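Side-chain contacts in CG4930 (Drosophila melanogaster, PDB 3ISM), which inhibits the nuclease EndoG by forming a protein complex with it: residues 27-32 against 70-75; 65-70 against 93-98; 294-299 against 340-345. The protein carries 1 engineered substitution. All blocks are in the same frame, centred on the assembly; numbering follows the deposited sequence.

Contact 1 (27-32 against 70-75)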
loop_
_atom_site.group_PDB
_atom_site.type_symbol
_atom_site.label_atom_id
_atom_site.label_comp_id
_atom_site.label_asym_id
_atom_site.label_seq_id
_atom_site.Cartn_x
_atom_site.Cartn_y
_atom_site.Cartn_z
ATOM N N ILE C 27 -29.872 33.082 1.004
ATOM C CA ILE C 27 -30.376 32.285 2.103
ATOM C C ILE C 27 -31.645 32.952 2.634
ATOM O O ILE C 27 -31.582 34.012 3.251
ATOM C CB ILE C 27 -29.318 32.095 3.223
ATOM C CG1 ILE C 27 -28.094 31.341 2.676
ATOM C CG2 ILE C 27 -29.931 31.354 4.416
ATOM C CD1 ILE C 27 -26.919 31.220 3.657
ATOM N N GLY C 28 -32.794 32.344 2.352
ATOM C CA GLY C 28 -34.079 32.888 2.804
ATOM C C GLY C 28 -34.329 32.621 4.280
ATOM O O GLY C 28 -33.714 31.728 4.879
ATOM N N LEU C 29 -35.244 33.388 4.865
ATOM C CA LEU C 29 -35.601 33.235 6.272
ATOM C C LEU C 29 -36.647 32.138 6.504
ATOM O O LEU C 29 -37.026 31.880 7.654
ATOM C CB LEU C 29 -36.122 34.563 6.844
ATOM C CG LEU C 29 -35.290 35.832 6.620
ATOM C CD1 LEU C 29 -36.120 37.076 6.929
ATOM C CD2 LEU C 29 -34.015 35.827 7.440
ATOM N N VAL C 30 -37.120 31.513 5.425
ATOM C CA VAL C 30 -38.162 30.480 5.508
ATOM C C VAL C 30 -37.570 29.140 5.980
ATOM O O VAL C 30 -37.998 28.604 7.000
ATOM C CB VAL C 30 -38.958 30.335 4.165
ATOM C CG1 VAL C 30 -39.923 29.161 4.221
ATOM C CG2 VAL C 30 -39.722 31.622 3.839
ATOM N N ASP C 31 -36.587 28.618 5.239
ATOM C CA ASP C 31 -35.805 27.452 5.678
ATOM C C ASP C 31 -34.310 27.712 5.486
ATOM O O ASP C 31 -33.701 27.174 4.558
ATOM C CB ASP C 31 -36.236 26.180 4.933
ATOM C CG ASP C 31 -35.767 24.889 5.623
ATOM O OD1 ASP C 31 -34.896 24.930 6.527
ATOM O OD2 ASP C 31 -36.269 23.813 5.241
ATOM N N PRO C 32 -33.711 28.518 6.383
ATOM C CA PRO C 32 -32.336 29.014 6.240
ATOM C C PRO C 32 -31.304 27.917 6.140
ATOM O O PRO C 32 -30.421 27.984 5.277
ATOM C CB PRO C 32 -32.102 29.810 7.532
ATOM C CG PRO C 32 -33.460 30.129 8.042
ATOM C CD PRO C 32 -34.340 28.996 7.627
ATOM N N ILE C 70 -28.145 34.972 10.175
ATOM C CA ILE C 70 -28.126 34.685 11.607
ATOM C C ILE C 70 -28.304 35.984 12.410
ATOM O O ILE C 70 -29.065 36.031 13.384
ATOM C CB ILE C 70 -26.826 33.994 12.028
ATOM C CG1 ILE C 70 -26.797 32.541 11.535
ATOM C CG2 ILE C 70 -26.682 34.015 13.564
ATOM C CD1 ILE C 70 -25.386 31.931 11.400
ATOM N N TRP C 71 -27.604 37.030 11.976
ATOM C CA TRP C 71 -27.655 38.328 12.630
ATOM C C TRP C 71 -29.065 38.910 12.550
ATOM O O TRP C 71 -29.603 39.396 13.546
ATOM C CB TRP C 71 -26.637 39.289 11.995
ATOM C CG TRP C 71 -26.385 40.515 12.818
ATOM C CD1 TRP C 71 -27.140 41.660 12.842
ATOM C CD2 TRP C 71 -25.293 40.737 13.724
ATOM N NE1 TRP C 71 -26.594 42.567 13.714
ATOM C CE2 TRP C 71 -25.459 42.030 14.268
ATOM C CE3 TRP C 71 -24.192 39.969 14.126
ATOM C CZ2 TRP C 71 -24.562 42.577 15.193
ATOM C CZ3 TRP C 71 -23.303 40.510 15.052
ATOM C CH2 TRP C 71 -23.493 41.803 15.571
ATOM N N ARG C 72 -29.662 38.843 11.367
ATOM C CA ARG C 72 -31.039 39.285 11.195
ATOM C C ARG C 72 -32.060 38.464 11.991
ATOM O O ARG C 72 -32.958 39.030 12.605
ATOM C CB ARG C 72 -31.396 39.353 9.707
ATOM C CG ARG C 72 -30.624 40.463 8.999
ATOM C CD ARG C 72 -31.145 40.779 7.607
ATOM N NE ARG C 72 -30.886 39.709 6.650
ATOM C CZ ARG C 72 -31.834 39.133 5.915
ATOM N NH1 ARG C 72 -33.097 39.536 6.032
ATOM N NH2 ARG C 72 -31.520 38.171 5.050
ATOM N N LEU C 73 -31.899 37.141 12.022
ATOM C CA LEU C 73 -32.846 36.291 12.753
ATOM C C LEU C 73 -32.850 36.619 14.241
ATOM O O LEU C 73 -33.886 36.558 14.889
ATOM C CB LEU C 73 -32.546 34.806 12.538
ATOM C CG LEU C 73 -32.915 34.286 11.144
ATOM C CD1 LEU C 73 -32.175 33.002 10.856
ATOM C CD2 LEU C 73 -34.419 34.100 10.980
ATOM N N LEU C 74 -31.681 36.994 14.755
ATOM C CA LEU C 74 -31.507 37.295 16.169
ATOM C C LEU C 74 -31.911 38.716 16.558
ATOM O O LEU C 74 -32.459 38.910 17.636
ATOM C CB LEU C 74 -30.057 37.037 16.587
ATOM C CG LEU C 74 -29.623 35.573 16.660
ATOM C CD1 LEU C 74 -28.102 35.442 16.832
ATOM C CD2 LEU C 74 -30.356 34.848 17.777
ATOM N N PHE C 75 -31.670 39.695 15.679
ATOM C CA PHE C 75 -31.781 41.105 16.068
ATOM C C PHE C 75 -32.799 41.970 15.313
ATOM O O PHE C 75 -33.126 43.058 15.781
ATOM C CB PHE C 75 -30.397 41.789 16.023
ATOM C CG PHE C 75 -29.320 41.039 16.774
ATOM C CD1 PHE C 75 -29.440 40.801 18.137
ATOM C CD2 PHE C 75 -28.191 40.573 16.115
ATOM C CE1 PHE C 75 -28.455 40.108 18.828
ATOM C CE2 PHE C 75 -27.204 39.867 16.798
ATOM C CZ PHE C 75 -27.337 39.642 18.152
#
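Leu-29 meets Arg-72 and Leu-73, so the loop that leads into helix 32-43 lies against the last turns of helix 52-75. The latter helix is part of the Ku C-terminal-domain-like helical region. Asp-31 holds the N-cap position of helix 32-43, and Pro-32 starts its first turn.

The Leu-29 side chain can be followed outward. Its CB points at the helix but stops short of close contact. CG is anti to the carbonyl carbon (chi1 -50°), which turns CD1 toward Arg-72 and sets CD2 between Arg-72 and Leu-73. The first methyl, CD1, comes to 4.0 Å from Arg-72 NH1. The second, CD2, lies over one face of the Arg-72 guanidinium, 4.1 Å from NH1. Leu-29 CD2 also reaches Leu-73 CD2 at 4.0 Å, where the two leucine side chains lie alongside each other, pointing opposite ways. The Arg-72 chain bends at chi3 (-69°) and runs roughly perpendicular to Leu-29. Its NE makes a long, weak ion pair with Asp-68, one turn earlier.

Helix 81-102 carries Asn-84, a neighbour of Leu-73, and also Lys-87, whose NZ donates a hydrogen bond to Leu-29 O. Deeper in, Leu-73 uses its other methyl: CD1 touches the Pro-32 ring at CG, 4.2 Å away.

Contact 2 (65-70 against 93-98); sequences AARDVI and EEYRGD
Tyr-95 sets its ring among Ala-66, Arg-67 and Ile-70, one turn of helix 52-75. The tyrosine stands on the next helix, 81-102. Its first torsion puts the ring opposite the backbone N, a setting that carries it across to the partner helix.

Arg-67 starts out beside the contact rather than at it. Its CG sits on the side of the backbone N, and the chain runs extended through chi2. A bend at chi3 (-57°) then turns the guanidinium toward the phenol. Two things follow. The aliphatic part packs on the ring, with Arg-67 CG 3.6 Å from Tyr-95 CE2. The head group donates from Arg-67 NH1 to Tyr-95 OH at 2.9 Å. The oxygen lies in the guanidinium plane, at its edge, although the bond is somewhat bent at the hydrogen. The guanidinium and ring planes are 52° apart, so the two groups do not stack. The bond probably limits how far the two chain ends can swing.

The apolar part lies nearer the root of the ring. Ala-66 CB is 4.2 Å from Tyr-95 CG. Ile-70 reaches with CD1 to Tyr-95 CD2 at 4.3 Å. Both methyls approach the ring at a slant. Tyr-36 of helix 32-43, Phe-59 and Tyr-107 add to the packing around Tyr-95. Elsewhere on the tyrosine's helix, Glu-94 and Asp-98 form salt bridges with Arg-94 and Arg-93 of the CG8862 chain, so this helix also takes part in the complex.

The axes of segments 65-70 and 93-98 come within 10.7 Å and run roughly antiparallel, at 152°. This is the arrangement of an antiparallel helical hairpin, built from two consecutive helices of the Ku C-terminal-domain-like region.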
loop_
_atom_site.group_PDB
_atom_site.type_symbol
_atom_site.label_atom_id
_atom_site.label_comp_id
_atom_site.label_asym_id
_atom_site.label_seq_id
_atom_site.Cartn_x
_atom_site.Cartn_y
_atom_site.Cartn_z
ATOM N N ALA C 65 -23.189 35.026 3.673
ATOM C CA ALA C 65 -24.648 35.028 3.613
ATOM C C ALA C 65 -25.272 34.400 4.875
ATOM O O ALA C 65 -26.291 34.881 5.394
ATOM C CB ALA C 65 -25.119 34.300 2.360
ATOM N N ALA C 66 -24.650 33.328 5.362
ATOM C CA ALA C 66 -25.102 32.680 6.586
ATOM C C ALA C 66 -24.980 33.615 7.786
ATOM O O ALA C 66 -25.917 33.727 8.565
ATOM C CB ALA C 66 -24.351 31.382 6.828
ATOM N N ARG C 67 -23.849 34.306 7.916
ATOM C CA ARG C 67 -23.644 35.253 9.020
ATOM C C ARG C 67 -24.652 36.408 9.025
ATOM O O ARG C 67 -25.094 36.840 10.095
ATOM C CB ARG C 67 -22.226 35.824 9.008
ATOM C CG ARG C 67 -21.171 34.810 9.351
ATOM C CD ARG C 67 -19.806 35.450 9.551
ATOM N NE ARG C 67 -19.353 36.220 8.402
ATOM C CZ ARG C 67 -18.601 35.716 7.429
ATOM N NH1 ARG C 67 -18.242 34.439 7.473
ATOM N NH2 ARG C 67 -18.221 36.486 6.412
ATOM N N ASP C 68 -24.979 36.912 7.835
ATOM C CA ASP C 68 -25.947 38.009 7.667
ATOM C C ASP C 68 -27.324 37.608 8.195
ATOM O O ASP C 68 -27.935 38.324 8.981
ATOM C CB ASP C 68 -26.063 38.378 6.188
ATOM C CG ASP C 68 -27.153 39.415 5.918
ATOM O OD1 ASP C 68 -27.193 40.453 6.622
ATOM O OD2 ASP C 68 -27.969 39.201 4.992
ATOM N N VAL C 69 -27.786 36.444 7.751
ATOM C CA VAL C 69 -29.083 35.901 8.112
ATOM C C VAL C 69 -29.192 35.560 9.608
ATOM O O VAL C 69 -30.210 35.838 10.236
ATOM C CB VAL C 69 -29.419 34.679 7.199
ATOM C CG1 VAL C 69 -30.502 33.819 7.788
ATOM C CG2 VAL C 69 -29.848 35.172 5.835
ATOM N N ILE C 70 -28.145 34.972 10.175
ATOM C CA ILE C 70 -28.126 34.685 11.607
ATOM C C ILE C 70 -28.304 35.984 12.410
ATOM O O ILE C 70 -29.065 36.031 13.384
ATOM C CB ILE C 70 -26.826 33.994 12.028
ATOM C CG1 ILE C 70 -26.797 32.541 11.535
ATOM C CG2 ILE C 70 -26.682 34.015 13.564
ATOM C CD1 ILE C 70 -25.386 31.931 11.400
ATOM N N GLU C 93 -25.063 26.489 14.107
ATOM C CA GLU C 93 -24.466 25.180 14.314
ATOM C C GLU C 93 -23.957 24.533 13.014
ATOM O O GLU C 93 -22.819 24.089 12.944
ATOM C CB GLU C 93 -25.485 24.261 14.986
ATOM C CG GLU C 93 -24.884 22.998 15.508
ATOM C CD GLU C 93 -25.548 22.526 16.800
ATOM O OE1 GLU C 93 -26.744 22.858 17.053
ATOM O OE2 GLU C 93 -24.850 21.822 17.559
ATOM N N GLU C 94 -24.812 24.477 11.995
ATOM C CA GLU C 94 -24.413 23.957 10.683
ATOM C C GLU C 94 -23.268 24.767 10.081
ATOM O O GLU C 94 -22.267 24.200 9.615
ATOM C CB GLU C 94 -25.605 23.954 9.723
ATOM C CG GLU C 94 -25.335 23.310 8.364
ATOM C CD GLU C 94 -25.232 21.796 8.419
ATOM O OE1 GLU C 94 -25.846 21.177 9.310
ATOM O OE2 GLU C 94 -24.547 21.222 7.552
ATOM N N TYR C 95 -23.402 26.090 10.107
ATOM C CA TYR C 95 -22.355 26.949 9.550
ATOM C C TYR C 95 -21.001 26.751 10.269
ATOM O O TYR C 95 -19.971 26.547 9.601
ATOM C CB TYR C 95 -22.785 28.412 9.465
ATOM C CG TYR C 95 -21.631 29.381 9.361
ATOM C CD1 TYR C 95 -20.636 29.213 8.403
ATOM C CD2 TYR C 95 -21.530 30.465 10.226
ATOM C CE1 TYR C 95 -19.563 30.088 8.332
ATOM C CE2 TYR C 95 -20.469 31.347 10.140
ATOM C CZ TYR C 95 -19.496 31.151 9.192
ATOM O OH TYR C 95 -18.444 32.018 9.085
ATOM N N ARG C 96 -21.011 26.781 11.605
ATOM C CA ARG C 96 -19.796 26.535 12.398
ATOM C C ARG C 96 -19.097 25.196 12.065
ATOM O O ARG C 96 -17.867 25.118 12.014
ATOM C CB ARG C 96 -20.126 26.555 13.896
ATOM C CG ARG C 96 -18.897 26.423 14.792
ATOM C CD ARG C 96 -19.266 26.504 16.263
ATOM N NE ARG C 96 -18.082 26.700 17.101
ATOM C CZ ARG C 96 -17.264 25.717 17.474
ATOM N NH1 ARG C 96 -17.503 24.462 17.097
ATOM N NH2 ARG C 96 -16.222 25.979 18.239
ATOM N N GLY C 97 -19.899 24.153 11.860
ATOM C CA GLY C 97 -19.385 22.828 11.528
ATOM C C GLY C 97 -18.582 22.850 10.246
ATOM O O GLY C 97 -17.564 22.177 10.133
ATOM N N ASP C 98 -19.043 23.630 9.276
ATOM C CA ASP C 98 -18.296 23.825 8.034
ATOM C C ASP C 98 -17.091 24.732 8.220
ATOM O O ASP C 98 -16.015 24.458 7.677
ATOM C CB ASP C 98 -19.212 24.382 6.942
ATOM C CG ASP C 98 -20.202 23.355 6.454
ATOM O OD1 ASP C 98 -19.854 22.162 6.460
ATOM O OD2 ASP C 98 -21.326 23.718 6.082
#

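Contact 3 (294-299 against 340-345)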
loop_
_atom_site.group_PDB
_atom_site.type_symbol
_atom_site.label_atom_id
_atom_site.label_comp_id
_atom_site.label_asym_id
_atom_site.label_seq_id
_atom_site.Cartn_x
_atom_site.Cartn_y
_atom_site.Cartn_z
ATOM N N SER C 294 12.599 -37.850 -12.544
ATOM C CA SER C 294 13.551 -38.747 -13.170
ATOM C C SER C 294 13.509 -40.118 -12.493
ATOM O O SER C 294 13.364 -41.145 -13.164
ATOM C CB SER C 294 14.959 -38.152 -13.104
ATOM O OG SER C 294 14.902 -36.744 -13.260
ATOM N N TRP C 295 13.617 -40.114 -11.164
ATOM C CA TRP C 295 13.754 -41.336 -10.360
ATOM C C TRP C 295 12.489 -42.186 -10.327
ATOM O O TRP C 295 12.576 -43.418 -10.289
ATOM C CB TRP C 295 14.191 -40.975 -8.933
ATOM C CG TRP C 295 14.120 -42.085 -7.896
ATOM C CD1 TRP C 295 15.094 -42.996 -7.598
ATOM C CD2 TRP C 295 13.033 -42.355 -6.993
ATOM N NE1 TRP C 295 14.680 -43.821 -6.579
ATOM C CE2 TRP C 295 13.418 -43.454 -6.191
ATOM C CE3 TRP C 295 11.771 -41.780 -6.789
ATOM C CZ2 TRP C 295 12.588 -43.990 -5.201
ATOM C CZ3 TRP C 295 10.945 -42.313 -5.804
ATOM C CH2 TRP C 295 11.359 -43.404 -5.021
ATOM N N ILE C 296 11.321 -41.541 -10.338
ATOM C CA ILE C 296 10.055 -42.288 -10.231
ATOM C C ILE C 296 9.873 -43.288 -11.393
ATOM O O ILE C 296 9.279 -44.358 -11.217
ATOM C CB ILE C 296 8.814 -41.349 -10.001
ATOM C CG1 ILE C 296 7.652 -42.106 -9.353
ATOM C CG2 ILE C 296 8.389 -40.610 -11.289
ATOM C CD1 ILE C 296 7.930 -42.617 -7.969
ATOM N N PHE C 297 10.440 -42.946 -12.550
ATOM C CA PHE C 297 10.492 -43.825 -13.715
ATOM C C PHE C 297 11.365 -45.048 -13.469
ATOM O O PHE C 297 11.021 -46.157 -13.900
ATOM C CB PHE C 297 11.026 -43.070 -14.930
ATOM C CG PHE C 297 9.975 -42.335 -15.700
ATOM C CD1 PHE C 297 9.261 -42.973 -16.709
ATOM C CD2 PHE C 297 9.708 -40.997 -15.433
ATOM C CE1 PHE C 297 8.291 -42.294 -17.433
ATOM C CE2 PHE C 297 8.737 -40.302 -16.152
ATOM C CZ PHE C 297 8.026 -40.952 -17.155
ATOM N N ASN C 298 12.495 -44.838 -12.790
ATOM C CA ASN C 298 13.384 -45.936 -12.388
ATOM C C ASN C 298 12.702 -46.893 -11.409
ATOM O O ASN C 298 12.830 -48.112 -11.538
ATOM C CB ASN C 298 14.680 -45.400 -11.764
ATOM C CG ASN C 298 15.492 -44.540 -12.723
ATOM O OD1 ASN C 298 15.936 -43.449 -12.362
ATOM N ND2 ASN C 298 15.699 -45.031 -13.942
ATOM N N LEU C 299 11.979 -46.331 -10.437
ATOM C CA LEU C 299 11.244 -47.134 -9.467
ATOM C C LEU C 299 10.139 -47.962 -10.126
ATOM O O LEU C 299 10.004 -49.153 -9.827
ATOM C CB LEU C 299 10.677 -46.278 -8.337
ATOM C CG LEU C 299 9.768 -46.976 -7.317
ATOM C CD1 LEU C 299 10.510 -48.061 -6.562
ATOM C CD2 LEU C 299 9.165 -45.980 -6.339
ATOM N N PHE C 340 0.542 -38.838 -18.891
ATOM C CA PHE C 340 -0.314 -39.999 -19.140
ATOM C C PHE C 340 0.532 -41.244 -19.375
ATOM O O PHE C 340 0.230 -42.319 -18.852
ATOM C CB PHE C 340 -1.221 -39.776 -20.360
ATOM C CG PHE C 340 -2.153 -38.602 -20.237
ATOM C CD1 PHE C 340 -3.218 -38.626 -19.341
ATOM C CD2 PHE C 340 -1.985 -37.483 -21.050
ATOM C CE1 PHE C 340 -4.091 -37.535 -19.233
ATOM C CE2 PHE C 340 -2.855 -36.386 -20.959
ATOM C CZ PHE C 340 -3.910 -36.413 -20.048
ATOM N N GLU C 341 1.607 -41.060 -20.143
ATOM C CA GLU C 341 2.461 -42.139 -20.656
ATOM C C GLU C 341 3.141 -42.970 -19.563
ATOM O O GLU C 341 3.357 -44.172 -19.745
ATOM C CB GLU C 341 3.527 -41.585 -21.629
ATOM C CG GLU C 341 3.097 -40.378 -22.497
ATOM C CD GLU C 341 3.121 -39.036 -21.736
ATOM O OE1 GLU C 341 4.026 -38.817 -20.892
ATOM O OE2 GLU C 341 2.230 -38.193 -21.986
ATOM N N PHE C 342 3.486 -42.324 -18.444
ATOM C CA PHE C 342 4.125 -42.995 -17.300
ATOM C C PHE C 342 3.291 -44.161 -16.758
ATOM O O PHE C 342 3.832 -45.215 -16.413
ATOM C CB PHE C 342 4.417 -41.994 -16.165
ATOM C CG PHE C 342 4.786 -42.650 -14.851
ATOM C CD1 PHE C 342 6.096 -43.021 -14.595
ATOM C CD2 PHE C 342 3.818 -42.902 -13.882
ATOM C CE1 PHE C 342 6.439 -43.631 -13.402
ATOM C CE2 PHE C 342 4.151 -43.515 -12.693
ATOM C CZ PHE C 342 5.473 -43.879 -12.450
ATOM N N TYR C 343 1.978 -43.954 -16.684
ATOM C CA TYR C 343 1.061 -44.928 -16.106
ATOM C C TYR C 343 0.649 -46.004 -17.102
ATOM O O TYR C 343 0.152 -47.056 -16.701
ATOM C CB TYR C 343 -0.196 -44.231 -15.580
ATOM C CG TYR C 343 0.065 -43.217 -14.502
ATOM C CD1 TYR C 343 0.260 -41.875 -14.819
ATOM C CD2 TYR C 343 0.126 -43.595 -13.162
ATOM C CE1 TYR C 343 0.503 -40.941 -13.841
ATOM C CE2 TYR C 343 0.384 -42.660 -12.166
ATOM C CZ TYR C 343 0.566 -41.332 -12.516
ATOM O OH TYR C 343 0.805 -40.380 -11.547
ATOM N N GLU C 344 0.847 -45.736 -18.390
ATOM C CA GLU C 344 0.412 -46.650 -19.452
ATOM C C GLU C 344 1.320 -47.882 -19.600
ATOM O O GLU C 344 1.938 -48.100 -20.647
ATOM C CB GLU C 344 0.240 -45.899 -20.782
ATOM C CG GLU C 344 -1.082 -45.125 -20.886
ATOM C CD GLU C 344 -1.054 -44.013 -21.923
ATOM O OE1 GLU C 344 -0.398 -44.184 -22.969
ATOM O OE2 GLU C 344 -1.689 -42.960 -21.691
ATOM N N LYS C 345 1.387 -48.672 -18.527
ATOM C CA LYS C 345 2.167 -49.907 -18.463
ATOM C C LYS C 345 1.399 -50.975 -17.679
ATOM O O LYS C 345 0.581 -50.648 -16.817
ATOM C CB LYS C 345 3.540 -49.660 -17.824
ATOM C CG LYS C 345 4.481 -48.848 -18.695
ATOM C CD LYS C 345 5.898 -49.379 -18.655
ATOM C CE LYS C 345 6.744 -48.747 -19.749
ATOM N NZ LYS C 345 6.111 -48.886 -21.096
#
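Phe-342 points one edge of its ring into the face of Phe-297, a T-shaped aromatic pair. The pair joins helix 290-305 to the short, weakly bonded helix 340-343 near the end of the modelled chain. The ring planes stand at 85° and the centroids are 5.0 Å apart. Phe-342 CD1 sits over the centre of the Phe-297 ring, 3.7 Å from Phe-297 CE1. The Phe-342 CB also rests on that ring, 3.9 Å from Phe-297 CZ.

The tight part is the buried Phe-342 side chain. A chi1 of 167° swings its ring out to the helix. Its rim meets Ile-296 there: Phe-342 CE1 is 4.2 Å from Ile-296 CG2, and Phe-342 CZ is 4.2 Å from Ile-296 CG1. Trp-312 and Pro-323 also pack on Phe-342. A further aromatic contact comes from the next residue, since Phe-342 CD2 lies over the centre of the Tyr-343 ring.

The looser part lies at Phe-297, which is only partly buried. Glu-341, close by on the short helix, is exposed to solvent. With an alanine in place of Phe-297, the ring face under Phe-342 CD1 would be gone, and that edge would probably lose its aromatic partner.

The backbone takes part as well. Phe-342 O accepts a hydrogen bond from Arg-300, and Ile-296 O lies near the plane of the Phe-342 ring, 3.7 Å from Phe-342 CE1.

How the contacts relate
Contacts 1 and 2 are neighbours, with centres 10 Å apart. Both use helix 52-75, and Ile-70 belongs to a segment of each. They also touch directly, through Ile-27 on Ala-66 and Val-69. Contacts 2 and 3 are buried; contact 1 is partly buried. Contact 2 lies between two helices, while contact 1 packs a loop against one of them. Contact 3 stands apart, on the other side of the chain's centre, about 66 Å from contact 2 between nearest atoms. The chemistry differs: leucine and proline carbons, with a guanidinium face, in contact 1, an arginine-tyrosine hydrogen bond in contact 2, and two phenylalanine rings in contact 3.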